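Local coordinates for Co-chaperone DjlA N-terminal domain-containing protein (Porphyromonas gingivalis, PDB 2H5N), which is of unknown function but has a TerB-like, all-helical fold, probably related to the N-terminal domain of the co-chaperone DjlA, and binds magnesium, at residues K23-M28 with S89-I94; Q71-I76 with T114-P119; R83-A88 with P119-M124. One frame throughout, in Å; residues are numbered along the deposited sequence.

Contact 1: residues K23-M28 with S89-I94; sequences KMAKSM and SYLGVI
The ring of Y90 meets A25 obliquely, with CE2 3.9 Å from A25 CB, while I94 CD1 from the same helix lies over one ring face, 3.5 Å above the plane and offset toward the rim. F50 meets this ring edge-to-face, and Y90 OH is hydrogen-bonded to M43 O on helix 37-47. The contact is a helix-helix pairing in the core of the TerB-like helical fold: the local axes of 23-28 and 89-94 approach to 10.5 Å at a crossing angle of -32°. A25 gives the closest CA pair, with L91, and two branches close on it: I94 CD1 stands 3.8 Å from A25 CB, and L91 CD2 lies 3.6 Å from A25 CA. One turn on, M28 runs out across L91, its CG opposite the backbone N (chi1 -179°) and the chain extended to SD. No hydrogen bond crosses between the segments; the side chains meet through carbon and sulfur atoms. The magnesium site, formed by V29, D32 and K34, is close by: the ion is about 8 Å from the M28 side chain. The turn about CG-SD (chi3 68°) leaves M28 CE 3.8 Å from L91 CD2 and 3.2 Å from the carbonyl oxygen L91 O.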
ATOM      1  N   LYS A  23       7.193   1.473 -11.981  1.00 17.27           N
ATOM      2  CA  LYS A  23       6.362   2.317 -11.093  1.00 17.48           C
ATOM      3  C   LYS A  23       4.871   2.340 -11.544  1.00 17.00           C
ATOM      4  O   LYS A  23       3.942   2.315 -10.717  1.00 17.51           O
ATOM      5  CB  LYS A  23       6.959   3.745 -11.060  1.00 17.79           C
ATOM      6  CG  LYS A  23       6.314   4.799 -10.130  1.00 16.21           C
ATOM      7  CD  LYS A  23       6.411   4.368  -8.653  1.00 17.97           C
ATOM      8  CE  LYS A  23       6.292   5.520  -7.644  1.00 19.01           C
ATOM      9  NZ  LYS A  23       7.178   5.335  -6.405  1.00 20.22           N
ATOM     10  N   MET A  24       4.644   2.347 -12.847  1.00 16.54           N
ATOM     11  CA  MET A  24       3.270   2.269 -13.361  1.00 17.38           C
ATOM     12  C   MET A  24       2.624   0.920 -13.039  1.00 16.71           C
ATOM     13  O   MET A  24       1.471   0.862 -12.626  1.00 16.97           O
ATOM     14  CB  MET A  24       3.206   2.624 -14.861  1.00 16.95           C
ATOM     15  CG  MET A  24       3.572   4.131 -15.158  1.00 17.82           C
ATOM     16  SD  MET A  24       2.392   5.326 -14.444  1.00 12.34           S
ATOM     17  CE  MET A  24       3.155   5.613 -12.826  1.00 16.00           C
ATOM     18  N   ALA A  25       3.410  -0.141 -13.154  1.00 17.91           N
ATOM     19  CA  ALA A  25       2.986  -1.510 -12.890  1.00 17.59           C
ATOM     20  C   ALA A  25       2.676  -1.740 -11.426  1.00 17.69           C
ATOM     21  O   ALA A  25       1.654  -2.356 -11.095  1.00 18.86           O
ATOM     22  CB  ALA A  25       4.060  -2.490 -13.371  1.00 17.44           C
ATOM     23  N   LYS A  26       3.559  -1.268 -10.549  1.00 18.09           N
ATOM     24  CA  LYS A  26       3.269  -1.209  -9.114  1.00 18.01           C
ATOM     25  C   LYS A  26       1.966  -0.446  -8.751  1.00 18.80           C
ATOM     26  O   LYS A  26       1.145  -0.909  -7.942  1.00 19.18           O
ATOM     27  CB  LYS A  26       4.449  -0.612  -8.388  1.00 18.59           C
ATOM     28  CG  LYS A  26       5.556  -1.635  -8.029  1.00 19.34           C
ATOM     29  CD  LYS A  26       6.731  -0.901  -7.373  1.00 22.96           C
ATOM     30  CE  LYS A  26       7.825  -1.847  -7.028  1.00 24.43           C
ATOM     31  NZ  LYS A  26       8.853  -1.290  -6.062  1.00 25.75           N
ATOM     32  N   SER A  27       1.806   0.738  -9.306  1.00 18.14           N
ATOM     33  CA  SER A  27       0.668   1.574  -8.987  1.00 18.91           C
ATOM     34  C   SER A  27      -0.607   0.859  -9.400  1.00 18.64           C
ATOM     35  O   SER A  27      -1.580   0.842  -8.652  1.00 19.78           O
ATOM     36  CB  SER A  27       0.781   2.933  -9.691  1.00 18.81           C
ATOM     37  OG  SER A  27       2.045   3.546  -9.452  1.00 20.39           O
ATOM     38  N   MET A  28      -0.611   0.282 -10.604  1.00 18.36           N
ATOM     39  CA  MET A  28      -1.795  -0.434 -11.117  1.00 17.93           C
ATOM     40  C   MET A  28      -2.193  -1.605 -10.205  1.00 19.29           C
ATOM     41  O   MET A  28      -3.364  -1.675  -9.804  1.00 18.88           O
ATOM     42  CB  MET A  28      -1.595  -0.866 -12.575  1.00 18.06           C
ATOM     43  CG  MET A  28      -2.760  -1.613 -13.268  1.00 17.69           C
ATOM     44  SD  MET A  28      -2.436  -2.133 -14.969  1.00 13.29           S
ATOM     45  CE  MET A  28      -1.186  -3.389 -14.651  1.00 16.09           C
ATOM     46  N   SER A  89       0.962  -3.089 -23.578  1.00 21.01           N
ATOM     47  CA  SER A  89       0.773  -4.539 -23.727  1.00 21.42           C
ATOM     48  C   SER A  89       1.206  -5.204 -22.449  1.00 21.10           C
ATOM     49  O   SER A  89       0.519  -6.080 -21.946  1.00 22.31           O
ATOM     50  CB  SER A  89       1.504  -5.109 -24.965  1.00 20.94           C
ATOM     51  OG  SER A  89       1.123  -4.375 -26.118  1.00 20.58           O
ATOM     52  N   TYR A  90       2.322  -4.732 -21.918  1.00 21.31           N
ATOM     53  CA  TYR A  90       2.910  -5.197 -20.665  1.00 21.36           C
ATOM     54  C   TYR A  90       1.949  -5.013 -19.489  1.00 21.32           C
ATOM     55  O   TYR A  90       1.717  -5.928 -18.703  1.00 20.51           O
ATOM     56  CB  TYR A  90       4.209  -4.416 -20.408  1.00 21.46           C
ATOM     57  CG  TYR A  90       4.790  -4.600 -19.019  1.00 22.16           C
ATOM     58  CD1 TYR A  90       5.221  -5.859 -18.590  1.00 19.30           C
ATOM     59  CD2 TYR A  90       4.913  -3.510 -18.123  1.00 19.71           C
ATOM     60  CE1 TYR A  90       5.748  -6.034 -17.339  1.00 20.33           C
ATOM     61  CE2 TYR A  90       5.471  -3.686 -16.855  1.00 19.53           C
ATOM     62  CZ  TYR A  90       5.888  -4.953 -16.468  1.00 21.19           C
ATOM     63  OH  TYR A  90       6.442  -5.185 -15.214  1.00 22.10           O
ATOM     64  N   LEU A  91       1.349  -3.828 -19.397  1.00 21.64           N
ATOM     65  CA  LEU A  91       0.453  -3.555 -18.308  1.00 20.71           C
ATOM     66  C   LEU A  91      -0.771  -4.458 -18.420  1.00 21.97           C
ATOM     67  O   LEU A  91      -1.263  -4.941 -17.423  1.00 22.36           O
ATOM     68  CB  LEU A  91       0.112  -2.071 -18.223  1.00 21.11           C
ATOM     69  CG  LEU A  91       1.262  -1.152 -17.754  1.00 19.49           C
ATOM     70  CD1 LEU A  91       0.881   0.279 -18.000  1.00 19.10           C
ATOM     71  CD2 LEU A  91       1.656  -1.372 -16.259  1.00 19.04           C
ATOM     72  N   GLY A  92      -1.182  -4.753 -19.652  1.00 21.94           N
ATOM     73  CA  GLY A  92      -2.343  -5.535 -19.916  1.00 21.88           C
ATOM     74  C   GLY A  92      -2.212  -7.002 -19.606  1.00 23.06           C
ATOM     75  O   GLY A  92      -3.203  -7.637 -19.210  1.00 23.79           O
ATOM     76  N   VAL A  93      -1.012  -7.549 -19.779  1.00 21.92           N
ATOM     77  CA  VAL A  93      -0.790  -8.950 -19.473  1.00 21.95           C
ATOM     78  C   VAL A  93      -0.549  -9.229 -17.996  1.00 22.55           C
ATOM     79  O   VAL A  93      -0.740 -10.370 -17.570  1.00 21.37           O
ATOM     80  CB  VAL A  93       0.363  -9.583 -20.303  1.00 21.92           C
ATOM     81  CG1 VAL A  93       0.184  -9.289 -21.800  1.00 19.80           C
ATOM     82  CG2 VAL A  93       1.695  -9.126 -19.796  1.00 21.47           C
ATOM     83  N   ILE A  94      -0.128  -8.217 -17.217  1.00 22.44           N
ATOM     84  CA  ILE A  94       0.106  -8.406 -15.768  1.00 23.80           C
ATOM     85  C   ILE A  94      -1.130  -8.930 -15.029  1.00 25.51           C
ATOM     86  O   ILE A  94      -1.031  -9.874 -14.229  1.00 25.28           O
ATOM     87  CB  ILE A  94       0.674  -7.141 -15.090  1.00 23.95           C
ATOM     88  CG1 ILE A  94       2.146  -7.014 -15.422  1.00 22.57           C
ATOM     89  CG2 ILE A  94       0.444  -7.156 -13.541  1.00 22.53           C
ATOM     90  CD1 ILE A  94       2.714  -5.606 -15.178  1.00 26.25           C
TER

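Contact 2: residues Q71-I76 with T114-P119; sequences QAVALI and TLCGLP
A Schellman motif closes helix 103-116, and the turn it makes is packed against helix 69-77. G117 is the first residue to leave helical angles, with positive phi (68°) and two bonds back into the last turn, one of them G117 N to T114 O at 3.2 Å. The residues before and after that glycine meet V73 and I76, which sit one turn apart on 71-76. V73 and C116 have the nearest CA atoms, 5.4 Å apart. The two branches of V73 divide the work: CG1, opposite the backbone N at chi1 171°, touches the backbone oxygen L115 O at 3.6 Å, whereas CG2 faces C116 SG at 4.2 Å. I76 uses a single branch, its CG2, which rests against C116 CB (3.8 Å) and L118 CD2 (3.6 Å) together; the I76 and L118 side chains cross obliquely. All five touching residues are buried, and no hydrogen bond joins the segments. M24 of helix 15-30 packs on both V73 and C116, while V73 also meets V73 of the second subunit. The whole is a Schellman C-cap, with C116 and L118 on either side of the glycine in sequence packed on helix 69-77, in the TerB-like helical fold.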
ATOM      1  N   GLN A  71       5.979  11.622 -12.084  1.00 17.74           N
ATOM      2  CA  GLN A  71       7.139  11.725 -12.948  1.00 18.64           C
ATOM      3  C   GLN A  71       7.266  10.554 -13.901  1.00 18.58           C
ATOM      4  O   GLN A  71       7.700  10.722 -15.058  1.00 17.92           O
ATOM      5  CB  GLN A  71       8.402  11.829 -12.082  1.00 19.82           C
ATOM      6  CG  GLN A  71       9.719  11.761 -12.834  1.00 22.71           C
ATOM      7  CD  GLN A  71       9.945  12.874 -13.853  1.00 28.99           C
ATOM      8  OE1 GLN A  71       9.187  13.872 -13.935  1.00 31.93           O
ATOM      9  NE2 GLN A  71      11.008  12.715 -14.639  1.00 27.66           N
ATOM     10  N   ALA A  72       6.894   9.357 -13.434  1.00 18.98           N
ATOM     11  CA  ALA A  72       6.853   8.163 -14.312  1.00 18.40           C
ATOM     12  C   ALA A  72       5.851   8.380 -15.444  1.00 17.62           C
ATOM     13  O   ALA A  72       6.098   8.021 -16.581  1.00 18.21           O
ATOM     14  CB  ALA A  72       6.501   6.893 -13.493  1.00 17.14           C
ATOM     15  N   VAL A  73       4.699   8.955 -15.123  1.00 17.69           N
ATOM     16  CA  VAL A  73       3.686   9.296 -16.138  1.00 16.82           C
ATOM     17  C   VAL A  73       4.267  10.220 -17.233  1.00 17.06           C
ATOM     18  O   VAL A  73       4.180   9.911 -18.431  1.00 17.38           O
ATOM     19  CB  VAL A  73       2.437   9.967 -15.502  1.00 17.11           C
ATOM     20  CG1 VAL A  73       1.473  10.520 -16.597  1.00 16.08           C
ATOM     21  CG2 VAL A  73       1.683   8.991 -14.499  1.00 15.89           C
ATOM     22  N   ALA A  74       4.851  11.351 -16.822  1.00 17.42           N
ATOM     23  CA  ALA A  74       5.573  12.285 -17.748  1.00 17.83           C
ATOM     24  C   ALA A  74       6.590  11.554 -18.650  1.00 19.03           C
ATOM     25  O   ALA A  74       6.683  11.809 -19.868  1.00 18.41           O
ATOM     26  CB  ALA A  74       6.278  13.348 -16.941  1.00 16.86           C
ATOM     27  N   LEU A  75       7.362  10.645 -18.038  1.00 19.33           N
ATOM     28  CA  LEU A  75       8.393   9.880 -18.767  1.00 19.76           C
ATOM     29  C   LEU A  75       7.823   8.903 -19.801  1.00 19.69           C
ATOM     30  O   LEU A  75       8.379   8.756 -20.878  1.00 20.66           O
ATOM     31  CB  LEU A  75       9.281   9.102 -17.789  1.00 19.62           C
ATOM     32  CG  LEU A  75      10.263   9.957 -17.017  1.00 19.46           C
ATOM     33  CD1 LEU A  75      10.821   9.166 -15.823  1.00 22.41           C
ATOM     34  CD2 LEU A  75      11.375  10.416 -17.983  1.00 19.19           C
ATOM     35  N   ILE A  76       6.697   8.270 -19.485  1.00 19.78           N
ATOM     36  CA  ILE A  76       6.018   7.339 -20.413  1.00 19.69           C
ATOM     37  C   ILE A  76       5.265   8.142 -21.488  1.00 19.53           C
ATOM     38  O   ILE A  76       5.298   7.825 -22.701  1.00 19.37           O
ATOM     39  CB  ILE A  76       4.979   6.449 -19.665  1.00 18.74           C
ATOM     40  CG1 ILE A  76       5.621   5.545 -18.602  1.00 20.20           C
ATOM     41  CG2 ILE A  76       4.188   5.609 -20.637  1.00 19.09           C
ATOM     42  CD1 ILE A  76       6.818   4.741 -19.085  1.00 21.94           C
ATOM     43  N   THR A 114      -4.993   5.642 -20.244  1.00 18.57           N
ATOM     44  CA  THR A 114      -5.483   6.985 -20.556  1.00 18.17           C
ATOM     45  C   THR A 114      -4.488   8.046 -20.027  1.00 18.44           C
ATOM     46  O   THR A 114      -4.083   8.939 -20.774  1.00 18.10           O
ATOM     47  CB  THR A 114      -6.908   7.242 -19.997  1.00 18.98           C
ATOM     48  OG1 THR A 114      -7.813   6.281 -20.560  1.00 20.02           O
ATOM     49  CG2 THR A 114      -7.415   8.694 -20.337  1.00 16.35           C
ATOM     50  N   LEU A 115      -4.068   7.909 -18.768  1.00 18.14           N
ATOM     51  CA  LEU A 115      -3.249   8.913 -18.115  1.00 18.71           C
ATOM     52  C   LEU A 115      -1.856   9.017 -18.738  1.00 19.57           C
ATOM     53  O   LEU A 115      -1.303  10.113 -18.829  1.00 18.51           O
ATOM     54  CB  LEU A 115      -3.170   8.729 -16.585  1.00 18.27           C
ATOM     55  CG  LEU A 115      -4.386   8.948 -15.660  1.00 20.02           C
ATOM     56  CD1 LEU A 115      -3.967   9.559 -14.325  1.00 21.53           C
ATOM     57  CD2 LEU A 115      -5.518   9.778 -16.251  1.00 17.31           C
ATOM     58  N   CYS A 116      -1.329   7.883 -19.204  1.00 19.18           N
ATOM     59  CA  CYS A 116       0.023   7.816 -19.757  1.00 20.24           C
ATOM     60  C   CYS A 116       0.010   8.008 -21.286  1.00 20.64           C
ATOM     61  O   CYS A 116       1.058   7.990 -21.899  1.00 20.89           O
ATOM     62  CB  CYS A 116       0.665   6.464 -19.410  1.00 18.96           C
ATOM     63  SG  CYS A 116       1.148   6.274 -17.683  1.00 21.70           S
ATOM     64  N   GLY A 117      -1.176   8.156 -21.883  1.00 20.44           N
ATOM     65  CA  GLY A 117      -1.310   8.268 -23.339  1.00 22.01           C
ATOM     66  C   GLY A 117      -0.973   7.030 -24.178  1.00 23.32           C
ATOM     67  O   GLY A 117      -0.449   7.163 -25.313  1.00 22.36           O
ATOM     68  N   LEU A 118      -1.267   5.837 -23.618  1.00 23.10           N
ATOM     69  CA  LEU A 118      -1.027   4.553 -24.281  1.00 24.44           C
ATOM     70  C   LEU A 118      -2.236   4.220 -25.166  1.00 24.77           C
ATOM     71  O   LEU A 118      -3.355   4.679 -24.869  1.00 25.03           O
ATOM     72  CB  LEU A 118      -0.807   3.433 -23.244  1.00 23.09           C
ATOM     73  CG  LEU A 118       0.197   3.744 -22.117  1.00 22.88           C
ATOM     74  CD1 LEU A 118       0.224   2.670 -21.036  1.00 19.96           C
ATOM     75  CD2 LEU A 118       1.626   4.038 -22.651  1.00 21.11           C
ATOM     76  N   PRO A 119      -2.026   3.421 -26.237  1.00 25.91           N
ATOM     77  CA  PRO A 119      -3.152   3.051 -27.110  1.00 26.05           C
ATOM     78  C   PRO A 119      -4.044   2.003 -26.449  1.00 26.86           C
ATOM     79  O   PRO A 119      -3.568   1.202 -25.621  1.00 27.49           O
ATOM     80  CB  PRO A 119      -2.455   2.467 -28.326  1.00 26.60           C
ATOM     81  CG  PRO A 119      -1.225   1.818 -27.745  1.00 26.57           C
ATOM     82  CD  PRO A 119      -0.759   2.835 -26.713  1.00 25.49           C
TER

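Contact 3: residues R83-A88 with P119-M124; sequences RKKYVA and PTMTVM
This is a helix-against-loop contact: the linker that leaves helix 103-116 and leads into helix 123-130 lies along one side of helix 81-94 in the TerB-like fold. The evidence is in P119 and M121, which rest on K84, K85 and A88. K85 and P119 have the nearest CA atoms, at 6.1 Å. The proline ring meets the helix with two of its carbons: CG lies 3.8 Å from K85 CA, and CD is 3.9 Å from K84 O. M121 makes the second touch. Its first torsion, 59°, sets CG between the backbone N and the carbonyl carbon, and after an extended middle the chain turns at its end, bringing the methyl to the helix while crossing K85 at about a right angle. The lysines touch through backbone atoms and the first side-chain carbons (CB, and CG of K85), and send their ammonium groups elsewhere. K84 NZ is hydrogen-bonded to A77 O and G117 O, both near the C-terminal ends of helices, where a positive charge would be expected to sit well; K85 NZ bonds N129 OD1 on helix 123-130. At the far end of the linker T122 is the N-cap of that helix: its side chain caps a backbone N of the first turn, and T122 N bonds E125 OE1, consistent with a capping box. On the helix surface itself, M121 CE settles 3.7 Å from A88 CB and 3.4 Å from K85 O, an oxygen that also accepts a hydrogen bond from S89 OG.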
ATOM      1  N   ARG A  83       6.842   2.287 -28.558  1.00 23.63           N
ATOM      2  CA  ARG A  83       7.198   1.993 -27.174  1.00 22.62           C
ATOM      3  C   ARG A  83       5.992   2.078 -26.247  1.00 22.31           C
ATOM      4  O   ARG A  83       5.811   1.190 -25.439  1.00 22.19           O
ATOM      5  CB  ARG A  83       8.425   2.820 -26.739  1.00 22.43           C
ATOM      6  CG  ARG A  83       9.720   2.153 -27.288  1.00 21.66           C
ATOM      7  CD  ARG A  83      11.012   2.795 -26.810  1.00 22.83           C
ATOM      8  NE  ARG A  83      10.919   4.267 -26.763  1.00 22.73           N
ATOM      9  CZ  ARG A  83      11.512   5.039 -25.844  1.00 23.36           C
ATOM     10  NH1 ARG A  83      11.351   6.355 -25.864  1.00 22.93           N
ATOM     11  NH2 ARG A  83      12.254   4.509 -24.891  1.00 23.54           N
ATOM     12  N   LYS A  84       5.105   3.068 -26.460  1.00 21.95           N
ATOM     13  CA  LYS A  84       3.840   3.136 -25.738  1.00 22.58           C
ATOM     14  C   LYS A  84       2.990   1.859 -25.868  1.00 22.56           C
ATOM     15  O   LYS A  84       2.394   1.405 -24.889  1.00 23.63           O
ATOM     16  CB  LYS A  84       3.013   4.362 -26.187  1.00 21.87           C
ATOM     17  CG  LYS A  84       3.488   5.635 -25.584  1.00 21.51           C
ATOM     18  CD  LYS A  84       2.603   6.809 -25.998  1.00 24.22           C
ATOM     19  CE  LYS A  84       3.035   8.056 -25.270  1.00 24.60           C
ATOM     20  NZ  LYS A  84       1.933   9.124 -25.184  1.00 25.21           N
ATOM     21  N   LYS A  85       2.917   1.316 -27.078  1.00 22.49           N
ATOM     22  CA  LYS A  85       2.166   0.102 -27.363  1.00 23.53           C
ATOM     23  C   LYS A  85       2.705  -1.097 -26.567  1.00 23.24           C
ATOM     24  O   LYS A  85       1.952  -1.917 -26.022  1.00 23.08           O
ATOM     25  CB  LYS A  85       2.190  -0.178 -28.881  1.00 22.75           C
ATOM     26  CG  LYS A  85       1.748  -1.564 -29.285  1.00 24.93           C
ATOM     27  CD  LYS A  85       1.808  -1.762 -30.791  1.00 25.12           C
ATOM     28  CE  LYS A  85       1.252  -3.114 -31.176  1.00 29.83           C
ATOM     29  NZ  LYS A  85       2.308  -4.158 -31.375  1.00 31.67           N
ATOM     30  N   TYR A  86       4.026  -1.178 -26.504  1.00 23.64           N
ATOM     31  CA  TYR A  86       4.701  -2.215 -25.773  1.00 23.62           C
ATOM     32  C   TYR A  86       4.452  -2.041 -24.260  1.00 22.89           C
ATOM     33  O   TYR A  86       4.118  -3.004 -23.551  1.00 23.07           O
ATOM     34  CB  TYR A  86       6.179  -2.096 -26.071  1.00 23.71           C
ATOM     35  CG  TYR A  86       6.909  -3.378 -25.854  1.00 26.36           C
ATOM     36  CD1 TYR A  86       7.703  -3.560 -24.719  1.00 26.25           C
ATOM     37  CD2 TYR A  86       6.799  -4.431 -26.774  1.00 26.81           C
ATOM     38  CE1 TYR A  86       8.364  -4.739 -24.490  1.00 26.42           C
ATOM     39  CE2 TYR A  86       7.483  -5.635 -26.552  1.00 27.69           C
ATOM     40  CZ  TYR A  86       8.263  -5.766 -25.412  1.00 26.31           C
ATOM     41  OH  TYR A  86       8.961  -6.928 -25.177  1.00 29.24           O
ATOM     42  N   VAL A  87       4.560  -0.811 -23.761  1.00 22.05           N
ATOM     43  CA  VAL A  87       4.238  -0.574 -22.340  1.00 20.23           C
ATOM     44  C   VAL A  87       2.793  -0.914 -22.020  1.00 20.12           C
ATOM     45  O   VAL A  87       2.529  -1.541 -20.975  1.00 20.19           O
ATOM     46  CB  VAL A  87       4.562   0.856 -21.861  1.00 20.64           C
ATOM     47  CG1 VAL A  87       4.212   1.012 -20.371  1.00 20.57           C
ATOM     48  CG2 VAL A  87       6.041   1.155 -22.062  1.00 19.51           C
ATOM     49  N   ALA A  88       1.848  -0.487 -22.873  1.00 20.23           N
ATOM     50  CA  ALA A  88       0.430  -0.874 -22.681  1.00 20.33           C
ATOM     51  C   ALA A  88       0.221  -2.399 -22.715  1.00 20.63           C
ATOM     52  O   ALA A  88      -0.610  -2.944 -21.982  1.00 20.53           O
ATOM     53  CB  ALA A  88      -0.490  -0.194 -23.720  1.00 20.08           C
ATOM     54  N   PRO A 119      -2.026   3.421 -26.237  1.00 25.91           N
ATOM     55  CA  PRO A 119      -3.152   3.051 -27.110  1.00 26.05           C
ATOM     56  C   PRO A 119      -4.044   2.003 -26.449  1.00 26.86           C
ATOM     57  O   PRO A 119      -3.568   1.202 -25.621  1.00 27.49           O
ATOM     58  CB  PRO A 119      -2.455   2.467 -28.326  1.00 26.60           C
ATOM     59  CG  PRO A 119      -1.225   1.818 -27.745  1.00 26.57           C
ATOM     60  CD  PRO A 119      -0.759   2.835 -26.713  1.00 25.49           C
ATOM     61  N   THR A 120      -5.336   2.035 -26.769  1.00 27.57           N
ATOM     62  CA  THR A 120      -6.261   1.021 -26.274  1.00 27.88           C
ATOM     63  C   THR A 120      -6.083  -0.224 -27.128  1.00 27.34           C
ATOM     64  O   THR A 120      -5.822  -0.132 -28.333  1.00 27.14           O
ATOM     65  CB  THR A 120      -7.772   1.493 -26.216  1.00 28.84           C
ATOM     66  OG1 THR A 120      -8.479   1.117 -27.407  1.00 32.04           O
ATOM     67  CG2 THR A 120      -7.901   2.966 -25.997  1.00 27.87           C
ATOM     68  N   MET A 121      -6.168  -1.382 -26.484  1.00 26.97           N
ATOM     69  CA  MET A 121      -6.099  -2.672 -27.148  1.00 26.46           C
ATOM     70  C   MET A 121      -6.891  -3.690 -26.309  1.00 27.24           C
ATOM     71  O   MET A 121      -7.175  -3.468 -25.125  1.00 27.13           O
ATOM     72  CB  MET A 121      -4.636  -3.127 -27.336  1.00 27.01           C
ATOM     73  CG  MET A 121      -3.842  -3.251 -26.044  1.00 24.74           C
ATOM     74  SD  MET A 121      -2.103  -3.756 -26.145  1.00 23.79           S
ATOM     75  CE  MET A 121      -1.342  -2.272 -26.723  1.00 20.70           C
ATOM     76  N   THR A 122      -7.269  -4.798 -26.932  1.00 27.61           N
ATOM     77  CA  THR A 122      -7.833  -5.931 -26.181  1.00 28.14           C
ATOM     78  C   THR A 122      -6.696  -6.683 -25.499  1.00 28.48           C
ATOM     79  O   THR A 122      -5.525  -6.515 -25.848  1.00 26.85           O
ATOM     80  CB  THR A 122      -8.577  -6.908 -27.079  1.00 27.78           C
ATOM     81  OG1 THR A 122      -7.631  -7.595 -27.894  1.00 27.47           O
ATOM     82  CG2 THR A 122      -9.559  -6.167 -27.972  1.00 27.86           C
ATOM     83  N   VAL A 123      -7.075  -7.535 -24.550  1.00 30.06           N
ATOM     84  CA  VAL A 123      -6.129  -8.278 -23.750  1.00 31.33           C
ATOM     85  C   VAL A 123      -5.429  -9.323 -24.647  1.00 32.26           C
ATOM     86  O   VAL A 123      -4.250  -9.641 -24.434  1.00 32.19           O
ATOM     87  CB  VAL A 123      -6.823  -8.847 -22.473  1.00 31.31           C
ATOM     88  CG1 VAL A 123      -8.048  -9.722 -22.829  1.00 32.69           C
ATOM     89  CG2 VAL A 123      -5.831  -9.584 -21.577  1.00 32.61           C
ATOM     90  N   MET A 124      -6.159  -9.821 -25.661  1.00 32.56           N
ATOM     91  CA  MET A 124      -5.605 -10.698 -26.690  1.00 33.41           C
ATOM     92  C   MET A 124      -4.451 -10.023 -27.437  1.00 33.12           C
ATOM     93  O   MET A 124      -3.372 -10.618 -27.558  1.00 33.32           O
ATOM     94  CB  MET A 124      -6.696 -11.148 -27.672  1.00 33.44           C
ATOM     95  CG  MET A 124      -6.198 -11.974 -28.879  1.00 33.86           C
ATOM     96  SD  MET A 124      -7.476 -12.923 -29.749  1.00 36.00           S
ATOM     97  CE  MET A 124      -7.824 -14.279 -28.616  1.00 35.65           C
TER

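Overall arrangement
From the N terminus, helix 15-30 provides the first half of contact 1, which closes its loop only at 89-94. Before that closure the chain opens contact 2 on helix 69-77 and contact 3 at 83-88, which close in turn at 114-119 and 119-124. Every pair of loops therefore crosses, and none nests within another. Helix 81-94 serves contacts 1 and 3, and P119 belongs to both contacts 2 and 3. Direct touches join them further: M24 SD lies 3.6 Å from C116 SG, and S89 OG lies 3.3 Å from M121 SD. Together they tie helices 15-30, 69-77, 81-94 and 103-116 to the linker that enters helix 123-130.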